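PDB 3HCZ: possible thiol-disulfide isomerase from Cytophaga hutchinsonii, which probably catalyses thiol-disulfide exchange with a thioredoxin-like domain, though its function has not been established. Local coordinates for residues 12-17 with 24-29; 49-54 with 84-89; 38-43 with 70-75. All blocks are in the same frame, centred on the assembly; numbering follows the deposited sequence.

Contact 1 of 3, residues 12-17 with 24-29; sequences PNLYMT and RYLYDV. With SO4 (sulfate ion), chain B.
Asn13 stacks on Tyr27 and Tyr15 meets Tyr25 where two loop segments, both ahead of strand 33-39, lie nearly antiparallel and are tied by backbone bonds. Arg24 N reaches Met16 O at 2.9 Å, and Leu26 N reaches Leu14 O at 3.0 Å. A third bond ends on a side chain: Tyr27 N donates to Asn13 OD1 at 3.1 Å, from above the carbonyl plane. With its CG anti to the backbone N (chi1 -162°), Asn13 lays its amide over the Tyr27 ring, the two planes only 7° apart and CB 3.5 Å from the ring centroid. The Tyr27 hydroxyl bonds to Ala11 O. With an alanine in place of Tyr27, the Asn13 amide would probably lose the ring it stacks on and be freer to turn, and Ala11 O would lose its hydroxyl partner. Further along, Tyr15 points CD1 at the centre of the Tyr25 face, a T-shaped pair with planes at 72°. A sulfate, probably from the crystallisation liquor, accepts from Asn13 N through O1 at 3.2 Å. Beneath, Leu14 and Leu26 rest on Tyr68 of strand 65-71 and on strand 33-39, while Tyr107 of helix 103-107 touches both leucines.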
loop_
_atom_site.group_PDB
_atom_site.type_symbol
_atom_site.label_atom_id
_atom_site.label_comp_id
_atom_site.label_asym_id
_atom_site.label_seq_id
_atom_site.Cartn_x
_atom_site.Cartn_y
_atom_site.Cartn_z
ATOM N N PRO A 12 -7.943 2.809 8.430
ATOM C CA PRO A 12 -9.161 3.375 7.818
ATOM C C PRO A 12 -9.446 2.766 6.439
ATOM O O PRO A 12 -8.509 2.577 5.640
ATOM C CB PRO A 12 -8.808 4.854 7.643
ATOM C CG PRO A 12 -7.822 5.143 8.791
ATOM C CD PRO A 12 -7.048 3.856 8.979
ATOM N N ASN A 13 -10.713 2.499 6.138
ATOM C CA ASN A 13 -11.052 1.910 4.824
ATOM C C ASN A 13 -10.736 2.965 3.747
ATOM O O ASN A 13 -10.701 4.166 4.018
ATOM C CB ASN A 13 -12.538 1.474 4.775
ATOM C CG ASN A 13 -12.853 0.476 3.645
ATOM O OD1 ASN A 13 -11.986 0.070 2.843
ATOM N ND2 ASN A 13 -14.120 0.073 3.578
ATOM N N LEU A 14 -10.471 2.491 2.535
ATOM C CA LEU A 14 -10.200 3.358 1.365
ATOM C C LEU A 14 -11.153 2.920 0.254
ATOM O O LEU A 14 -11.248 1.734 -0.063
ATOM C CB LEU A 14 -8.749 3.192 0.897
ATOM C CG LEU A 14 -7.745 3.759 1.919
ATOM C CD1 LEU A 14 -6.333 3.247 1.596
ATOM C CD2 LEU A 14 -7.748 5.253 1.781
ATOM N N TYR A 15 -11.852 3.884 -0.330
ATOM C CA TYR A 15 -12.857 3.589 -1.358
ATOM C C TYR A 15 -12.288 4.001 -2.707
ATOM O O TYR A 15 -12.896 4.785 -3.454
ATOM C CB TYR A 15 -14.169 4.336 -1.029
ATOM C CG TYR A 15 -14.787 3.954 0.294
ATOM C CD1 TYR A 15 -15.726 2.923 0.371
ATOM C CD2 TYR A 15 -14.451 4.624 1.471
ATOM C CE1 TYR A 15 -16.313 2.547 1.593
ATOM C CE2 TYR A 15 -15.013 4.241 2.709
ATOM C CZ TYR A 15 -15.955 3.227 2.753
ATOM O OH TYR A 15 -16.542 2.879 3.945
HETATM N N MSE A 16 -11.116 3.451 -3.037
HETATM C CA MSE A 16 -10.379 3.878 -4.232
HETATM C C MSE A 16 -10.690 2.967 -5.418
HETATM O O MSE A 16 -11.400 1.952 -5.271
HETATM C CB MSE A 16 -8.868 3.985 -3.927
HETATM C CG MSE A 16 -8.626 5.041 -2.828
HETATM SE SE MSE A 16 -6.792 5.068 -2.178
HETATM C CE MSE A 16 -5.919 5.755 -3.826
ATOM N N THR A 17 -10.194 3.354 -6.590
ATOM C CA THR A 17 -10.575 2.662 -7.811
ATOM C C THR A 17 -9.335 2.149 -8.530
ATOM O O THR A 17 -8.278 2.780 -8.473
ATOM C CB THR A 17 -11.377 3.573 -8.762
ATOM O OG1 THR A 17 -10.661 4.795 -8.987
ATOM C CG2 THR A 17 -12.747 3.930 -8.149
ATOM N N ARG A 24 -12.257 -0.758 -5.849
ATOM C CA ARG A 24 -11.629 -1.862 -5.125
ATOM C C ARG A 24 -11.378 -1.401 -3.703
ATOM O O ARG A 24 -10.318 -0.835 -3.402
ATOM C CB ARG A 24 -10.322 -2.301 -5.814
ATOM C CG ARG A 24 -10.476 -2.867 -7.247
ATOM C CD ARG A 24 -11.298 -4.206 -7.336
ATOM N NE ARG A 24 -10.971 -5.118 -6.218
ATOM C CZ ARG A 24 -9.855 -5.849 -6.118
ATOM N NH1 ARG A 24 -9.667 -6.583 -5.044
ATOM N NH2 ARG A 24 -8.922 -5.868 -7.070
ATOM N N TYR A 25 -12.372 -1.563 -2.835
ATOM C CA TYR A 25 -12.214 -1.098 -1.448
ATOM C C TYR A 25 -11.129 -1.853 -0.715
ATOM O O TYR A 25 -10.986 -3.085 -0.872
ATOM C CB TYR A 25 -13.490 -1.230 -0.590
ATOM C CG TYR A 25 -14.766 -0.593 -1.114
ATOM C CD1 TYR A 25 -14.758 0.344 -2.195
ATOM C CD2 TYR A 25 -15.987 -0.915 -0.501
ATOM C CE1 TYR A 25 -15.996 0.918 -2.676
ATOM C CE2 TYR A 25 -17.200 -0.347 -0.938
ATOM C CZ TYR A 25 -17.181 0.559 -2.025
ATOM O OH TYR A 25 -18.367 1.081 -2.410
ATOM N N LEU A 26 -10.388 -1.122 0.121
ATOM C CA LEU A 26 -9.331 -1.758 0.917
ATOM C C LEU A 26 -9.847 -2.959 1.715
ATOM O O LEU A 26 -9.215 -4.051 1.724
ATOM C CB LEU A 26 -8.649 -0.726 1.844
ATOM C CG LEU A 26 -7.660 -1.350 2.839
ATOM C CD1 LEU A 26 -6.464 -1.963 2.078
ATOM C CD2 LEU A 26 -7.188 -0.256 3.841
ATOM N N TYR A 27 -10.995 -2.788 2.368
ATOM C CA TYR A 27 -11.510 -3.815 3.231
ATOM C C TYR A 27 -11.953 -5.075 2.472
ATOM O O TYR A 27 -12.097 -6.164 3.068
ATOM C CB TYR A 27 -12.692 -3.259 4.047
ATOM C CG TYR A 27 -12.272 -2.427 5.269
ATOM C CD1 TYR A 27 -10.978 -1.935 5.404
ATOM C CD2 TYR A 27 -13.204 -2.078 6.231
ATOM C CE1 TYR A 27 -10.600 -1.163 6.508
ATOM C CE2 TYR A 27 -12.860 -1.306 7.334
ATOM C CZ TYR A 27 -11.559 -0.853 7.464
ATOM O OH TYR A 27 -11.249 -0.096 8.561
ATOM N N ASP A 28 -12.143 -4.944 1.176
ATOM C CA ASP A 28 -12.560 -6.077 0.348
ATOM C C ASP A 28 -11.399 -6.916 -0.194
ATOM O O ASP A 28 -11.630 -7.993 -0.786
ATOM C CB ASP A 28 -13.454 -5.596 -0.810
ATOM C CG ASP A 28 -14.800 -5.118 -0.323
ATOM O OD1 ASP A 28 -15.270 -5.673 0.686
ATOM O OD2 ASP A 28 -15.389 -4.185 -0.917
ATOM N N VAL A 29 -10.182 -6.468 0.045
ATOM C CA VAL A 29 -8.994 -7.202 -0.337
ATOM C C VAL A 29 -8.890 -8.433 0.558
ATOM O O VAL A 29 -9.036 -8.308 1.773
ATOM C CB VAL A 29 -7.737 -6.341 -0.234
ATOM C CG1 VAL A 29 -6.487 -7.199 -0.530
ATOM C CG2 VAL A 29 -7.862 -5.172 -1.277
HETATM S S SO4 B . -13.643 3.201 8.600
HETATM O O1 SO4 B . -12.228 3.126 8.939
HETATM O O2 SO4 B . -13.829 2.973 7.180
HETATM O O3 SO4 B . -14.453 2.156 9.244
HETATM O O4 SO4 B . -14.085 4.543 9.003
#

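Contact 2 of 3, residues 49-54 with 84-89; sequences ETPKLY and RSKKIG
Tyr54 of helix 49-60 lies against the turn that closes helix 77-86, and Ile88 packs over one face of its ring. Tyr54 CB meets the Ile88 methyl CG2 at 3.7 Å. Because CG stands anti to the backbone N (chi1 -169°), the ring swings out from its own helix toward the other segment. CG sits 3.6 Å from that same methyl, CG2 of Ile88. One step out, CD1 is 3.6 Å from Ile88 CB, and CE1 is 3.5 Å from Ile88 CA. On the other side of the ring, CE2 approaches Lys87 O at 3.5 Å, obliquely. Ile88 CA is thus a CH-pi partner over the face, 3.7 Å from the ring centroid and 19° off the normal. At the tip, OH makes a weak hydrogen bond to Gly90 N, just past the segment. Ile88 can offer both branches because CG1 lies between its backbone N and carbonyl carbon (chi1 57°): CG2 stays under the tyrosine while CD1 extends to Thr50 CG2, 3.8 Å away. The Thr50 hydroxyl itself bonds to Gln47. No hydrogen bond crosses between the two segments, so the fit here is one of shape. What presents Ile88 is a Schellman motif: Lys87, with positive phi, turns the chain, and Ile88 N returns to Ile83 O. Pro51 makes only a loose contact with the Lys86 side chain. Around this site, Thr50 packs on Phe37 and Trp39 of strand 33-39 and on Phe82 of helix 77-86, Ile88 on Phe82 and Ile83, and the Tyr54 ring also meets Trp57 of its own helix and, edge-to-face, Trp91 in the loop before strand 92-95.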
loop_
_atom_site.group_PDB
_atom_site.type_symbol
_atom_site.label_atom_id
_atom_site.label_comp_id
_atom_site.label_asym_id
_atom_site.label_seq_id
_atom_site.Cartn_x
_atom_site.Cartn_y
_atom_site.Cartn_z
ATOM N N GLU A 49 11.698 3.337 -4.223
ATOM C CA GLU A 49 10.922 2.494 -3.329
ATOM C C GLU A 49 9.860 1.727 -4.099
ATOM O O GLU A 49 9.644 0.522 -3.864
ATOM C CB GLU A 49 10.248 3.340 -2.266
ATOM C CG GLU A 49 11.223 3.981 -1.304
ATOM C CD GLU A 49 11.575 5.406 -1.667
ATOM O OE1 GLU A 49 11.373 5.807 -2.844
ATOM O OE2 GLU A 49 12.060 6.120 -0.763
ATOM N N THR A 50 9.197 2.418 -5.036
ATOM C CA THR A 50 8.072 1.794 -5.748
ATOM C C THR A 50 8.489 0.512 -6.529
ATOM O O THR A 50 7.919 -0.578 -6.282
ATOM C CB THR A 50 7.265 2.833 -6.591
ATOM O OG1 THR A 50 6.802 3.872 -5.714
ATOM C CG2 THR A 50 6.030 2.175 -7.274
ATOM N N PRO A 51 9.481 0.611 -7.446
ATOM C CA PRO A 51 9.808 -0.589 -8.204
ATOM C C PRO A 51 10.499 -1.650 -7.345
ATOM O O PRO A 51 10.363 -2.844 -7.627
ATOM C CB PRO A 51 10.763 -0.067 -9.295
ATOM C CG PRO A 51 11.329 1.221 -8.713
ATOM C CD PRO A 51 10.144 1.802 -8.011
ATOM N N LYS A 52 11.256 -1.233 -6.337
ATOM C CA LYS A 52 11.884 -2.196 -5.465
ATOM C C LYS A 52 10.866 -2.973 -4.625
ATOM O O LYS A 52 11.051 -4.159 -4.371
ATOM C CB LYS A 52 12.916 -1.525 -4.563
ATOM C CG LYS A 52 14.216 -1.224 -5.319
ATOM C CD LYS A 52 15.228 -0.526 -4.428
ATOM C CE LYS A 52 16.597 -0.408 -5.085
ATOM N NZ LYS A 52 17.306 -1.725 -5.133
ATOM N N LEU A 53 9.819 -2.289 -4.161
ATOM C CA LEU A 53 8.723 -2.959 -3.459
ATOM C C LEU A 53 8.055 -3.926 -4.439
ATOM O O LEU A 53 7.638 -5.018 -4.056
ATOM C CB LEU A 53 7.690 -1.945 -2.932
ATOM C CG LEU A 53 6.532 -2.585 -2.140
ATOM C CD1 LEU A 53 7.035 -3.374 -0.898
ATOM C CD2 LEU A 53 5.470 -1.543 -1.751
ATOM N N TYR A 54 7.953 -3.518 -5.703
ATOM C CA TYR A 54 7.317 -4.397 -6.707
ATOM C C TYR A 54 8.140 -5.667 -6.876
ATOM O O TYR A 54 7.580 -6.757 -6.875
ATOM C CB TYR A 54 7.081 -3.685 -8.039
ATOM C CG TYR A 54 6.184 -4.481 -8.981
ATOM C CD1 TYR A 54 4.790 -4.385 -8.883
ATOM C CD2 TYR A 54 6.733 -5.335 -9.930
ATOM C CE1 TYR A 54 3.950 -5.136 -9.752
ATOM C CE2 TYR A 54 5.926 -6.066 -10.793
ATOM C CZ TYR A 54 4.515 -5.951 -10.684
ATOM O OH TYR A 54 3.708 -6.664 -11.532
ATOM N N ARG A 84 2.662 1.577 -16.620
ATOM C CA ARG A 84 3.059 0.970 -17.881
ATOM C C ARG A 84 4.587 0.907 -18.101
ATOM O O ARG A 84 5.148 -0.162 -18.461
ATOM C CB ARG A 84 2.381 1.711 -19.046
ATOM C CG ARG A 84 2.695 1.166 -20.450
ATOM C CD ARG A 84 1.895 1.962 -21.511
ATOM N NE ARG A 84 1.906 1.326 -22.834
ATOM C CZ ARG A 84 2.462 1.848 -23.933
ATOM N NH1 ARG A 84 3.061 3.039 -23.895
ATOM N NH2 ARG A 84 2.415 1.179 -25.089
ATOM N N SER A 85 5.257 2.035 -17.894
ATOM C CA SER A 85 6.665 2.114 -18.227
ATOM C C SER A 85 7.545 1.389 -17.216
ATOM O O SER A 85 8.517 0.744 -17.590
ATOM C CB SER A 85 7.104 3.557 -18.442
ATOM O OG SER A 85 7.173 4.242 -17.217
ATOM N N LYS A 86 7.196 1.477 -15.939
ATOM C CA LYS A 86 7.932 0.748 -14.931
ATOM C C LYS A 86 7.435 -0.697 -14.784
ATOM O O LYS A 86 8.040 -1.479 -14.053
ATOM C CB LYS A 86 7.844 1.482 -13.598
ATOM C CG LYS A 86 8.252 2.956 -13.707
ATOM C CD LYS A 86 9.722 3.106 -13.986
ATOM C CE LYS A 86 10.568 2.689 -12.779
ATOM N NZ LYS A 86 12.022 3.053 -12.982
ATOM N N LYS A 87 6.332 -1.047 -15.454
ATOM C CA LYS A 87 5.834 -2.438 -15.471
ATOM C C LYS A 87 5.485 -2.934 -14.081
ATOM O O LYS A 87 5.979 -3.972 -13.598
ATOM C CB LYS A 87 6.853 -3.346 -16.165
ATOM C CG LYS A 87 6.988 -3.065 -17.662
ATOM C CD LYS A 87 8.376 -3.436 -18.067
ATOM C CE LYS A 87 8.353 -4.450 -19.158
ATOM N NZ LYS A 87 7.783 -3.861 -20.392
ATOM N N ILE A 88 4.636 -2.160 -13.402
ATOM C CA ILE A 88 4.183 -2.524 -12.049
ATOM C C ILE A 88 2.676 -2.745 -12.043
ATOM O O ILE A 88 1.999 -2.499 -11.054
ATOM C CB ILE A 88 4.590 -1.461 -10.984
ATOM C CG1 ILE A 88 4.024 -0.061 -11.369
ATOM C CG2 ILE A 88 6.154 -1.433 -10.828
ATOM C CD1 ILE A 88 3.902 0.904 -10.174
ATOM N N GLY A 89 2.150 -3.226 -13.168
ATOM C CA GLY A 89 0.699 -3.414 -13.257
ATOM C C GLY A 89 0.122 -4.625 -12.513
ATOM O O GLY A 89 -1.119 -4.732 -12.405
#

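Contact 3 of 3, residues 38-43 with 70-75; sequences FWDSQC and ANIERK
Phe38 and Trp39 pair in parallel with Ala70 and Asn71, held by two backbone hydrogen bonds. Trp39 N gives to Ala70 O at 3.2 Å, and Ile72 N gives to Trp39 O at 3.0 Å, nearly in line with the carbonyl (174°). Side-chain packing covers both faces of this pairing. On one, Phe38 CD1 touches Ala70 CB at 3.6 Å, with Ile72 CG2 at the edge of the phenyl ring. On the other, Trp39, its CG between backbone N and carbonyl carbon (chi1 72°), folds its indole beneath the Asn71 amide; ND2 hangs 3.6 Å from CZ2 of Trp39, the planes steeply turned at 78°. The strands are the two of a beta-alpha-beta crossover through helix 49-60, part of the thioredoxin fold. Just past strand 33-39, Cys43 opens a Cys-Gly-His-Cys sequence, consistent with the redox motif of that family. Polar bonds fasten the loops beyond the strand ends. Glu73 OE2 takes three donors: Ser41 OG at 2.7 Å on the syn side, Asn71 ND2 at 2.9 Å on the anti side, and Ser41 N at 2.9 Å from above the carboxylate plane. The Asn71 amide is held at both ends, since its OD1 accepts from Glu73 N in an Asx turn. Asp40 OD1 makes a second Asx turn with Gln42 N, and Gln42 NE2 reaches back to Ser41 OG. Like charges also come close, Asp40 OD1 lying 3.5 Å from Glu73 OE2.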
loop_
_atom_site.group_PDB
_atom_site.type_symbol
_atom_site.label_atom_id
_atom_site.label_comp_id
_atom_site.label_asym_id
_atom_site.label_seq_id
_atom_site.Cartn_x
_atom_site.Cartn_y
_atom_site.Cartn_z
ATOM N N PHE A 38 1.405 4.218 -0.121
ATOM C CA PHE A 38 0.990 5.492 -0.703
ATOM C C PHE A 38 2.169 6.083 -1.457
ATOM O O PHE A 38 3.277 6.183 -0.906
ATOM C CB PHE A 38 0.502 6.490 0.364
ATOM C CG PHE A 38 -0.679 6.016 1.165
ATOM C CD1 PHE A 38 -1.999 6.314 0.748
ATOM C CD2 PHE A 38 -0.485 5.309 2.372
ATOM C CE1 PHE A 38 -3.129 5.856 1.480
ATOM C CE2 PHE A 38 -1.612 4.862 3.141
ATOM C CZ PHE A 38 -2.934 5.123 2.693
ATOM N N TRP A 39 1.933 6.482 -2.704
ATOM C CA TRP A 39 3.021 6.921 -3.576
ATOM C C TRP A 39 2.504 7.915 -4.599
ATOM O O TRP A 39 1.281 8.130 -4.742
ATOM C CB TRP A 39 3.701 5.712 -4.260
ATOM C CG TRP A 39 2.869 5.077 -5.323
ATOM C CD1 TRP A 39 1.753 4.252 -5.152
ATOM C CD2 TRP A 39 3.049 5.231 -6.729
ATOM N NE1 TRP A 39 1.272 3.867 -6.392
ATOM C CE2 TRP A 39 2.042 4.468 -7.366
ATOM C CE3 TRP A 39 3.979 5.938 -7.517
ATOM C CZ2 TRP A 39 1.933 4.403 -8.762
ATOM C CZ3 TRP A 39 3.877 5.868 -8.902
ATOM C CH2 TRP A 39 2.865 5.099 -9.508
ATOM N N ASP A 40 3.451 8.567 -5.288
ATOM C CA ASP A 40 3.141 9.660 -6.209
ATOM C C ASP A 40 4.129 9.554 -7.367
ATOM O O ASP A 40 5.346 9.552 -7.154
ATOM C CB ASP A 40 3.293 10.995 -5.454
ATOM C CG ASP A 40 2.922 12.210 -6.273
ATOM O OD1 ASP A 40 2.731 12.150 -7.508
ATOM O OD2 ASP A 40 2.875 13.290 -5.648
ATOM N N SER A 41 3.614 9.451 -8.589
ATOM C CA SER A 41 4.508 9.360 -9.758
ATOM C C SER A 41 5.326 10.637 -9.928
ATOM O O SER A 41 6.441 10.616 -10.467
ATOM C CB SER A 41 3.709 9.047 -11.032
ATOM O OG SER A 41 3.064 10.227 -11.514
ATOM N N GLN A 42 4.802 11.747 -9.426
ATOM C CA GLN A 42 5.521 13.014 -9.557
ATOM C C GLN A 42 6.743 13.121 -8.673
ATOM O O GLN A 42 7.444 14.117 -8.712
ATOM C CB GLN A 42 4.577 14.188 -9.351
ATOM C CG GLN A 42 3.438 14.153 -10.375
ATOM C CD GLN A 42 3.959 14.006 -11.796
ATOM O OE1 GLN A 42 4.396 14.981 -12.383
ATOM N NE2 GLN A 42 3.914 12.791 -12.356
ATOM N N CYS A 43 7.030 12.085 -7.899
ATOM C CA CYS A 43 8.291 12.029 -7.157
ATOM C C CYS A 43 9.444 11.699 -8.056
ATOM O O CYS A 43 10.590 11.823 -7.642
ATOM C CB CYS A 43 8.237 10.970 -6.066
ATOM S SG CYS A 43 7.240 11.460 -4.706
ATOM N N ALA A 70 -1.625 2.665 -3.349
ATOM C CA ALA A 70 -2.567 3.812 -3.327
ATOM C C ALA A 70 -1.846 5.056 -3.878
ATOM O O ALA A 70 -1.126 5.755 -3.159
ATOM C CB ALA A 70 -3.063 4.043 -1.892
ATOM N N ASN A 71 -2.030 5.312 -5.170
ATOM C CA ASN A 71 -1.466 6.491 -5.747
ATOM C C ASN A 71 -2.292 7.714 -5.295
ATOM O O ASN A 71 -3.524 7.663 -5.318
ATOM C CB ASN A 71 -1.421 6.340 -7.259
ATOM C CG ASN A 71 -0.958 7.583 -7.925
ATOM O OD1 ASN A 71 -1.750 8.505 -8.171
ATOM N ND2 ASN A 71 0.340 7.633 -8.258
ATOM N N ILE A 72 -1.610 8.770 -4.823
ATOM C CA ILE A 72 -2.290 9.925 -4.218
ATOM C C ILE A 72 -2.672 11.039 -5.196
ATOM O O ILE A 72 -3.103 12.121 -4.766
ATOM C CB ILE A 72 -1.486 10.481 -3.016
ATOM C CG1 ILE A 72 -0.116 11.057 -3.470
ATOM C CG2 ILE A 72 -1.300 9.379 -1.990
ATOM C CD1 ILE A 72 0.491 12.045 -2.494
ATOM N N GLU A 73 -2.557 10.806 -6.507
ATOM C CA GLU A 73 -2.654 11.927 -7.470
ATOM C C GLU A 73 -4.095 12.171 -7.834
ATOM O O GLU A 73 -4.925 11.286 -7.647
ATOM C CB GLU A 73 -1.865 11.606 -8.747
ATOM C CG GLU A 73 -0.350 11.464 -8.492
ATOM C CD GLU A 73 0.415 11.116 -9.750
ATOM O OE1 GLU A 73 0.388 11.915 -10.731
ATOM O OE2 GLU A 73 1.033 10.043 -9.781
ATOM N N ARG A 74 -4.393 13.347 -8.383
ATOM C CA ARG A 74 -5.774 13.714 -8.686
ATOM C C ARG A 74 -6.119 13.650 -10.166
ATOM O O ARG A 74 -7.175 14.149 -10.575
ATOM C CB ARG A 74 -6.093 15.105 -8.088
ATOM C CG ARG A 74 -5.959 15.150 -6.555
ATOM C CD ARG A 74 -7.037 14.213 -5.915
ATOM N NE ARG A 74 -6.933 14.140 -4.456
ATOM C CZ ARG A 74 -7.665 13.290 -3.724
ATOM N NH1 ARG A 74 -8.588 12.529 -4.325
ATOM N NH2 ARG A 74 -7.526 13.244 -2.404
ATOM N N LYS A 75 -5.202 13.097 -10.965
ATOM C CA LYS A 75 -5.413 12.833 -12.397
ATOM C C LYS A 75 -4.874 11.437 -12.727
ATOM O O LYS A 75 -4.004 10.917 -12.021
ATOM C CB LYS A 75 -4.683 13.845 -13.269
ATOM C CG LYS A 75 -5.094 15.274 -13.052
ATOM C CD LYS A 75 -4.280 16.233 -13.904
ATOM C CE LYS A 75 -4.613 17.681 -13.533
ATOM N NZ LYS A 75 -4.361 18.629 -14.671
#

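How the contacts relate
The three contacts belong to one thioredoxin-like domain and its central sheet; contact 3 lies in the sheet, at the ends of strands 33-39 and 65-71. Contact 1 covers one face: Met16 CE comes within 3.4 Å of Asn71 O, and Leu14 within packing distance of Phe38. Contact 2 lies on the face covered by helices 49-60 and 77-86, where Thr50 and Ile88 touch Trp39. Centres of contacts 1 and 2 are about 21 Å apart and the two do not touch; the centre of contact 3 is about 16 Å from that of contact 1 and about 13 Å from that of contact 2. Along the chain contact 1 closes first, then the segments of contacts 2 and 3 alternate, close to the Cys-Gly-His-Cys sequence.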